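Local coordinates for signal recognition particle subunit SRP68 (Chaetomium thermophilum, PDB 4P3G), which probably helps target secretory and membrane proteins to the endoplasmic reticulum within the signal recognition particle, this chain being the RNA-binding domain of SRP68, at residues Tyr30-Ser35 / Glu81-His86; Ile61-Ile66 / Lys122-Leu127. All coordinates share one frame; numbering follows the deposited sequence.

The two contacts belong to the all-helical, tetratricopeptide-repeat-type RNA-binding domain of SRP68. Interaction 1 joins helix 27-44 to helix 71-93; interaction 2 brings the short helix 63-68, with Ile61 just ahead of it, onto helix 103-128. Along the chain the segments alternate, so the link from helix 27-44 to helix 71-93 passes through the site of interaction 2. Their centres lie 22 Å apart and their nearest atoms about 9 Å, without touching. Helix 71-93 connects them physically: it supplies Glu81-His86 to interaction 1, while its Val73 and Leu77 touch Ile66 and Leu123 of interaction 2. Neither contact includes RNA in this model.

Interaction 1. Residues Tyr30-Ser35 / Glu81-His86; sequences YRTQLS and ERAWAH
This is a nearly antiparallel helix-helix contact in the helical RNA-binding domain of SRP68, with Tyr30, Arg31 and Leu34 of helix 27-44 set against Glu81, Ala85 and His86 of helix 71-93. The segment axes approach to 8.9 Å at 157°, close enough because Ala85 is small where the backbones come nearest: its CB touches Tyr30 CD2 at 3.6 Å and also meets Arg31 CB. Leu34 fits in from the same helix as Tyr30, placing CD1 over the centre of one face of the tyrosine ring and 3.3 Å from Glu81 O. At the edge of that ring, the phenol OH donates to Glu81 OE1; the modelled 2.3 Å between Tyr30 OH and Glu81 OE1 is doubtful as a length. Trp84 CE3 packs near the same ring's plane, the two side chains roughly perpendicular. The Glu81 carboxylate has further partners, a salt bridge from OE1 to Arg18 and a hydrogen bond between OE2 and Tyr145, so both carboxylate oxygens of this buried acid have partners. On the more exposed side, Arg31 runs out extended with CG anti to its own N (chi1 -176°), which carries the guanidinium flat over His86. Their centres are 3.7 Å apart with planes at 15°, and Arg31 CZ sits 3.5 Å from His86 ND1.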
ATOM      1  N   TYR A  30      21.210  13.319 -28.950  1.00 87.64           N
ATOM      2  CA  TYR A  30      19.908  13.962 -28.887  1.00 90.06           C
ATOM      3  C   TYR A  30      20.075  15.453 -28.880  1.00 87.40           C
ATOM      4  O   TYR A  30      19.476  16.176 -29.676  1.00 87.06           O
ATOM      5  CB  TYR A  30      19.189  13.512 -27.595  1.00 91.75           C
ATOM      6  CG  TYR A  30      17.745  13.968 -27.438  1.00 87.74           C
ATOM      7  CD1 TYR A  30      16.887  14.038 -28.524  1.00 86.61           C
ATOM      8  CD2 TYR A  30      17.240  14.289 -26.194  1.00 85.99           C
ATOM      9  CE1 TYR A  30      15.577  14.433 -28.373  1.00 83.73           C
ATOM     10  CE2 TYR A  30      15.938  14.691 -26.036  1.00 86.17           C
ATOM     11  CZ  TYR A  30      15.109  14.758 -27.131  1.00 83.85           C
ATOM     12  OH  TYR A  30      13.804  15.154 -26.964  1.00 83.27           O
ATOM     13  N   ARG A  31      20.949  15.882 -27.990  1.00 83.94           N
ATOM     14  CA  ARG A  31      21.230  17.274 -27.760  1.00 83.50           C
ATOM     15  C   ARG A  31      21.676  17.982 -29.037  1.00 91.02           C
ATOM     16  O   ARG A  31      21.265  19.118 -29.309  1.00 85.33           O
ATOM     17  CB  ARG A  31      22.282  17.351 -26.677  1.00 81.63           C
ATOM     18  CG  ARG A  31      22.629  18.711 -26.246  1.00 86.63           C
ATOM     19  CD  ARG A  31      23.691  18.557 -25.222  1.00 93.10           C
ATOM     20  NE  ARG A  31      24.302  19.819 -24.869  1.00 97.25           N
ATOM     21  CZ  ARG A  31      25.458  19.894 -24.241  1.00102.16           C
ATOM     22  NH1 ARG A  31      26.095  18.769 -23.936  1.00101.83           N
ATOM     23  NH2 ARG A  31      25.979  21.077 -23.941  1.00109.14           N
ATOM     24  N   THR A  32      22.513  17.303 -29.823  1.00 99.95           N
ATOM     25  CA  THR A  32      22.936  17.829 -31.107  1.00 99.48           C
ATOM     26  C   THR A  32      21.706  17.922 -31.997  1.00 98.02           C
ATOM     27  O   THR A  32      21.402  18.983 -32.534  1.00101.47           O
ATOM     28  CB  THR A  32      24.009  16.929 -31.803  1.00 99.95           C
ATOM     29  OG1 THR A  32      25.261  17.016 -31.112  1.00101.07           O
ATOM     30  CG2 THR A  32      24.221  17.359 -33.231  1.00 95.29           C
ATOM     31  N   GLN A  33      20.980  16.813 -32.112  1.00 94.58           N
ATOM     32  CA  GLN A  33      19.819  16.746 -32.987  1.00 92.70           C
ATOM     33  C   GLN A  33      18.834  17.840 -32.651  1.00 90.11           C
ATOM     34  O   GLN A  33      18.358  18.540 -33.523  1.00 94.53           O
ATOM     35  CB  GLN A  33      19.130  15.387 -32.862  1.00 91.74           C
ATOM     36  CG  GLN A  33      19.964  14.207 -33.345  1.00 98.46           C
ATOM     37  CD  GLN A  33      19.184  12.903 -33.383  1.00 97.96           C
ATOM     38  OE1 GLN A  33      18.028  12.846 -32.954  1.00101.23           O
ATOM     39  NE2 GLN A  33      19.815  11.849 -33.894  1.00 94.92           N
ATOM     40  N   LEU A  34      18.579  18.019 -31.365  1.00 87.50           N
ATOM     41  CA  LEU A  34      17.667  19.053 -30.905  1.00 85.01           C
ATOM     42  C   LEU A  34      18.132  20.461 -31.274  1.00 89.89           C
ATOM     43  O   LEU A  34      17.333  21.306 -31.649  1.00 94.56           O
ATOM     44  CB  LEU A  34      17.477  18.945 -29.393  1.00 84.48           C
ATOM     45  CG  LEU A  34      16.652  17.770 -28.859  1.00 82.75           C
ATOM     46  CD1 LEU A  34      16.765  17.705 -27.350  1.00 84.83           C
ATOM     47  CD2 LEU A  34      15.195  17.880 -29.270  1.00 74.40           C
ATOM     48  N   SER A  35      19.426  20.713 -31.151  1.00 95.06           N
ATOM     49  CA  SER A  35      19.998  22.020 -31.458  1.00 99.47           C
ATOM     50  C   SER A  35      19.823  22.406 -32.919  1.00 99.62           C
ATOM     51  O   SER A  35      19.653  23.577 -33.244  1.00103.07           O
ATOM     52  CB  SER A  35      21.481  22.009 -31.110  1.00106.91           C
ATOM     53  OG  SER A  35      21.668  21.545 -29.782  1.00110.76           O
ATOM     54  N   GLU A  81      13.271  20.219 -24.134  1.00 68.94           N
ATOM     55  CA  GLU A  81      13.905  18.932 -24.360  1.00 78.76           C
ATOM     56  C   GLU A  81      15.429  19.047 -24.446  1.00 89.44           C
ATOM     57  O   GLU A  81      16.149  18.112 -24.087  1.00 95.63           O
ATOM     58  CB  GLU A  81      13.354  18.277 -25.626  1.00 81.53           C
ATOM     59  CG  GLU A  81      12.048  17.565 -25.408  1.00 77.70           C
ATOM     60  CD  GLU A  81      12.179  16.394 -24.459  1.00 78.25           C
ATOM     61  OE1 GLU A  81      12.679  15.340 -24.914  1.00 80.60           O
ATOM     62  OE2 GLU A  81      11.807  16.535 -23.262  1.00 68.89           O
ATOM     63  N   ARG A  82      15.927  20.174 -24.944  1.00 90.29           N
ATOM     64  CA  ARG A  82      17.371  20.344 -25.058  1.00 86.03           C
ATOM     65  C   ARG A  82      18.027  20.422 -23.662  1.00 82.14           C
ATOM     66  O   ARG A  82      19.033  19.770 -23.402  1.00 84.98           O
ATOM     67  CB  ARG A  82      17.709  21.578 -25.907  1.00 86.67           C
ATOM     68  CG  ARG A  82      19.174  21.641 -26.336  1.00 94.06           C
ATOM     69  CD  ARG A  82      19.443  22.802 -27.274  1.00 96.15           C
ATOM     70  NE  ARG A  82      19.404  24.057 -26.537  1.00 98.49           N
ATOM     71  CZ  ARG A  82      19.784  25.231 -27.025  1.00100.94           C
ATOM     72  NH1 ARG A  82      20.210  25.330 -28.279  1.00102.30           N
ATOM     73  NH2 ARG A  82      19.705  26.314 -26.262  1.00100.43           N
ATOM     74  N   ALA A  83      17.409  21.147 -22.741  1.00 76.29           N
ATOM     75  CA  ALA A  83      17.918  21.234 -21.370  1.00 74.35           C
ATOM     76  C   ALA A  83      17.911  19.865 -20.707  1.00 77.62           C
ATOM     77  O   ALA A  83      18.783  19.548 -19.905  1.00 80.80           O
ATOM     78  CB  ALA A  83      17.091  22.213 -20.552  1.00 68.53           C
ATOM     79  N   TRP A  84      16.881  19.086 -21.013  1.00 75.56           N
ATOM     80  CA  TRP A  84      16.743  17.747 -20.496  1.00 74.16           C
ATOM     81  C   TRP A  84      17.908  16.888 -20.988  1.00 77.25           C
ATOM     82  O   TRP A  84      18.505  16.107 -20.223  1.00 74.89           O
ATOM     83  CB  TRP A  84      15.421  17.150 -20.961  1.00 73.66           C
ATOM     84  CG  TRP A  84      15.159  15.793 -20.409  1.00 71.75           C
ATOM     85  CD1 TRP A  84      14.656  15.501 -19.173  1.00 68.38           C
ATOM     86  CD2 TRP A  84      15.412  14.534 -21.053  1.00 61.47           C
ATOM     87  NE1 TRP A  84      14.579  14.138 -19.012  1.00 66.63           N
ATOM     88  CE2 TRP A  84      15.026  13.524 -20.154  1.00 58.76           C
ATOM     89  CE3 TRP A  84      15.931  14.169 -22.298  1.00 63.27           C
ATOM     90  CZ2 TRP A  84      15.148  12.173 -20.455  1.00 60.21           C
ATOM     91  CZ3 TRP A  84      16.040  12.813 -22.609  1.00 58.08           C
ATOM     92  CH2 TRP A  84      15.652  11.838 -21.690  1.00 62.58           C
ATOM     93  N   ALA A  85      18.224  17.037 -22.273  1.00 75.58           N
ATOM     94  CA  ALA A  85      19.277  16.255 -22.914  1.00 73.93           C
ATOM     95  C   ALA A  85      20.622  16.567 -22.263  1.00 78.49           C
ATOM     96  O   ALA A  85      21.420  15.679 -21.936  1.00 81.54           O
ATOM     97  CB  ALA A  85      19.328  16.587 -24.389  1.00 61.42           C
ATOM     98  N   HIS A  86      20.849  17.853 -22.053  1.00 74.86           N
ATOM     99  CA  HIS A  86      22.089  18.312 -21.473  1.00 73.19           C
ATOM    100  C   HIS A  86      22.213  17.721 -20.065  1.00 76.73           C
ATOM    101  O   HIS A  86      23.272  17.229 -19.670  1.00 83.69           O
ATOM    102  CB  HIS A  86      22.137  19.844 -21.498  1.00 68.93           C
ATOM    103  CG  HIS A  86      23.454  20.418 -21.095  1.00 79.43           C
ATOM    104  ND1 HIS A  86      24.583  19.650 -20.907  1.00 83.99           N
ATOM    105  CD2 HIS A  86      23.818  21.694 -20.809  1.00 85.47           C
ATOM    106  CE1 HIS A  86      25.579  20.422 -20.514  1.00 88.00           C
ATOM    107  NE2 HIS A  86      25.139  21.668 -20.445  1.00 89.26           N
TER

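Interaction 2. Residues Ile61-Ile66 / Lys122-Leu127; sequences ITPEQI and KLAQAL
Ile61 turns CG1 anti to its backbone N (chi1 -168°) and keeps the chain extended, which sends CD1 to Leu123 CD1 at 3.9 Å while the CG2 branch reaches Ala126 CB and, at 3.8 Å, Lys122 O. Ile66 has a different setting, CG1 anti to its carbonyl carbon and beside the backbone N (chi1 -64°), and its two branches divide the work: CD1 lies 3.8 Å from Ala126 CB, and CG2 meets Leu127 CD2. Ala126 is thus touched by both isoleucines, and Pro63 adds its CG at 3.9 Å from Ala126 O. Here the beginning of the short helix 63-68 rests on the C-terminal part of helix 103-128. Thr62 is the N-cap of the short helix: Gln65 N donates to its OG1 at 3.1 Å with an angle of 158°, capping the first turn, from which Ile66 projects. Around the contact, Ile10 of helix 10-21 touches both leucines, and Ala142 of helix 136-156 lies against Leu127. No hydrogen bond or salt bridge crosses between the two segments, so their direct attachment depends on van der Waals fit and the burial of aliphatic surface.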
ATOM      1  N   ILE A  61       5.793  32.919 -24.114  1.00137.87           N
ATOM      2  CA  ILE A  61       4.768  32.308 -24.963  1.00133.24           C
ATOM      3  C   ILE A  61       3.366  32.824 -24.637  1.00130.66           C
ATOM      4  O   ILE A  61       3.017  33.024 -23.471  1.00129.30           O
ATOM      5  CB  ILE A  61       4.790  30.754 -24.883  1.00122.64           C
ATOM      6  CG1 ILE A  61       3.929  30.142 -25.989  1.00119.87           C
ATOM      7  CG2 ILE A  61       4.362  30.256 -23.501  1.00119.68           C
ATOM      8  CD1 ILE A  61       4.080  28.658 -26.123  1.00114.38           C
ATOM      9  N   THR A  62       2.567  33.049 -25.678  1.00128.31           N
ATOM     10  CA  THR A  62       1.215  33.564 -25.499  1.00124.07           C
ATOM     11  C   THR A  62       0.197  32.654 -26.168  1.00117.33           C
ATOM     12  O   THR A  62       0.492  32.028 -27.188  1.00117.14           O
ATOM     13  CB  THR A  62       1.066  34.961 -26.112  1.00127.50           C
ATOM     14  OG1 THR A  62       0.762  34.845 -27.509  1.00128.80           O
ATOM     15  CG2 THR A  62       2.338  35.764 -25.906  1.00129.47           C
ATOM     16  N   PRO A  63      -1.019  32.610 -25.608  1.00109.37           N
ATOM     17  CA  PRO A  63      -2.113  31.778 -26.108  1.00105.61           C
ATOM     18  C   PRO A  63      -2.470  32.093 -27.547  1.00107.04           C
ATOM     19  O   PRO A  63      -2.882  31.210 -28.297  1.00106.72           O
ATOM     20  CB  PRO A  63      -3.276  32.154 -25.194  1.00104.89           C
ATOM     21  CG  PRO A  63      -2.639  32.607 -23.948  1.00101.34           C
ATOM     22  CD  PRO A  63      -1.381  33.293 -24.354  1.00103.74           C
ATOM     23  N   GLU A  64      -2.355  33.360 -27.913  1.00112.55           N
ATOM     24  CA  GLU A  64      -2.725  33.786 -29.256  1.00119.76           C
ATOM     25  C   GLU A  64      -1.698  33.303 -30.277  1.00115.39           C
ATOM     26  O   GLU A  64      -2.055  32.930 -31.396  1.00112.22           O
ATOM     27  CB  GLU A  64      -2.868  35.301 -29.299  1.00127.78           C
ATOM     28  CG  GLU A  64      -3.906  35.839 -28.315  1.00135.73           C
ATOM     29  CD  GLU A  64      -3.390  35.902 -26.875  1.00138.47           C
ATOM     30  OE1 GLU A  64      -2.240  35.471 -26.628  1.00138.64           O
ATOM     31  OE2 GLU A  64      -4.140  36.369 -25.988  1.00140.15           O
ATOM     32  N   GLN A  65      -0.429  33.298 -29.872  1.00114.83           N
ATOM     33  CA  GLN A  65       0.652  32.781 -30.711  1.00114.12           C
ATOM     34  C   GLN A  65       0.572  31.278 -30.929  1.00107.03           C
ATOM     35  O   GLN A  65       0.965  30.783 -31.984  1.00106.17           O
ATOM     36  CB  GLN A  65       2.020  33.142 -30.143  1.00113.74           C
ATOM     37  CG  GLN A  65       2.404  34.584 -30.420  1.00121.43           C
ATOM     38  CD  GLN A  65       3.731  34.973 -29.806  1.00122.73           C
ATOM     39  OE1 GLN A  65       4.178  34.381 -28.820  1.00122.11           O
ATOM     40  NE2 GLN A  65       4.414  35.912 -30.450  1.00125.46           N
ATOM     41  N   ILE A  66       0.114  30.546 -29.922  1.00 98.78           N
ATOM     42  CA  ILE A  66      -0.085  29.115 -30.090  1.00 96.07           C
ATOM     43  C   ILE A  66      -1.221  28.842 -31.066  1.00 98.43           C
ATOM     44  O   ILE A  66      -1.112  27.978 -31.939  1.00101.28           O
ATOM     45  CB  ILE A  66      -0.434  28.455 -28.760  1.00 96.16           C
ATOM     46  CG1 ILE A  66       0.733  28.594 -27.797  1.00 98.33           C
ATOM     47  CG2 ILE A  66      -0.721  26.989 -28.951  1.00 93.79           C
ATOM     48  CD1 ILE A  66       0.437  28.057 -26.444  1.00 98.29           C
ATOM     49  N   LYS A 122       5.200  26.845 -18.371  1.00 65.54           N
ATOM     50  CA  LYS A 122       4.625  27.993 -19.033  1.00 69.19           C
ATOM     51  C   LYS A 122       3.840  27.559 -20.269  1.00 71.47           C
ATOM     52  O   LYS A 122       2.854  28.208 -20.654  1.00 77.03           O
ATOM     53  CB  LYS A 122       5.707  28.997 -19.414  1.00 73.44           C
ATOM     54  CG  LYS A 122       6.434  29.594 -18.238  1.00 83.41           C
ATOM     55  CD  LYS A 122       7.173  30.860 -18.653  1.00 97.96           C
ATOM     56  CE  LYS A 122       7.434  31.773 -17.455  1.00108.16           C
ATOM     57  NZ  LYS A 122       8.327  31.140 -16.438  1.00111.13           N
ATOM     58  N   LEU A 123       4.277  26.468 -20.892  1.00 65.93           N
ATOM     59  CA  LEU A 123       3.600  25.962 -22.080  1.00 72.16           C
ATOM     60  C   LEU A 123       2.234  25.416 -21.704  1.00 76.82           C
ATOM     61  O   LEU A 123       1.259  25.626 -22.432  1.00 80.28           O
ATOM     62  CB  LEU A 123       4.428  24.869 -22.759  1.00 69.92           C
ATOM     63  CG  LEU A 123       3.690  24.120 -23.876  1.00 66.48           C
ATOM     64  CD1 LEU A 123       3.267  25.071 -24.969  1.00 72.13           C
ATOM     65  CD2 LEU A 123       4.526  22.979 -24.433  1.00 61.88           C
ATOM     66  N   ALA A 124       2.181  24.689 -20.588  1.00 73.57           N
ATOM     67  CA  ALA A 124       0.933  24.130 -20.101  1.00 77.23           C
ATOM     68  C   ALA A 124      -0.042  25.240 -19.746  1.00 82.94           C
ATOM     69  O   ALA A 124      -1.211  25.190 -20.114  1.00 87.29           O
ATOM     70  CB  ALA A 124       1.183  23.254 -18.896  1.00 80.28           C
ATOM     71  N   GLN A 125       0.442  26.245 -19.025  1.00 81.85           N
ATOM     72  CA  GLN A 125      -0.415  27.348 -18.618  1.00 86.65           C
ATOM     73  C   GLN A 125      -0.940  28.144 -19.813  1.00 92.95           C
ATOM     74  O   GLN A 125      -2.089  28.554 -19.821  1.00103.04           O
ATOM     75  CB  GLN A 125       0.313  28.264 -17.638  1.00 90.66           C
ATOM     76  CG  GLN A 125       0.532  27.630 -16.266  1.00 94.45           C
ATOM     77  CD  GLN A 125       1.383  28.501 -15.363  1.00101.84           C
ATOM     78  OE1 GLN A 125       2.218  29.277 -15.834  1.00108.22           O
ATOM     79  NE2 GLN A 125       1.180  28.374 -14.058  1.00101.30           N
ATOM     80  N   ALA A 126      -0.118  28.368 -20.827  1.00 89.43           N
ATOM     81  CA  ALA A 126      -0.611  29.103 -21.978  1.00 87.83           C
ATOM     82  C   ALA A 126      -1.653  28.270 -22.695  1.00 93.68           C
ATOM     83  O   ALA A 126      -2.715  28.778 -23.050  1.00103.87           O
ATOM     84  CB  ALA A 126       0.504  29.470 -22.915  1.00 82.13           C
ATOM     85  N   LEU A 127      -1.371  26.981 -22.866  1.00 90.48           N
ATOM     86  CA  LEU A 127      -2.316  26.083 -23.520  1.00 89.43           C
ATOM     87  C   LEU A 127      -3.644  26.021 -22.804  1.00 99.31           C
ATOM     88  O   LEU A 127      -4.685  25.889 -23.448  1.00100.51           O
ATOM     89  CB  LEU A 127      -1.766  24.664 -23.609  1.00 78.50           C
ATOM     90  CG  LEU A 127      -0.872  24.263 -24.773  1.00 79.91           C
ATOM     91  CD1 LEU A 127      -0.596  22.781 -24.674  1.00 76.79           C
ATOM     92  CD2 LEU A 127      -1.540  24.580 -26.120  1.00 76.96           C
TER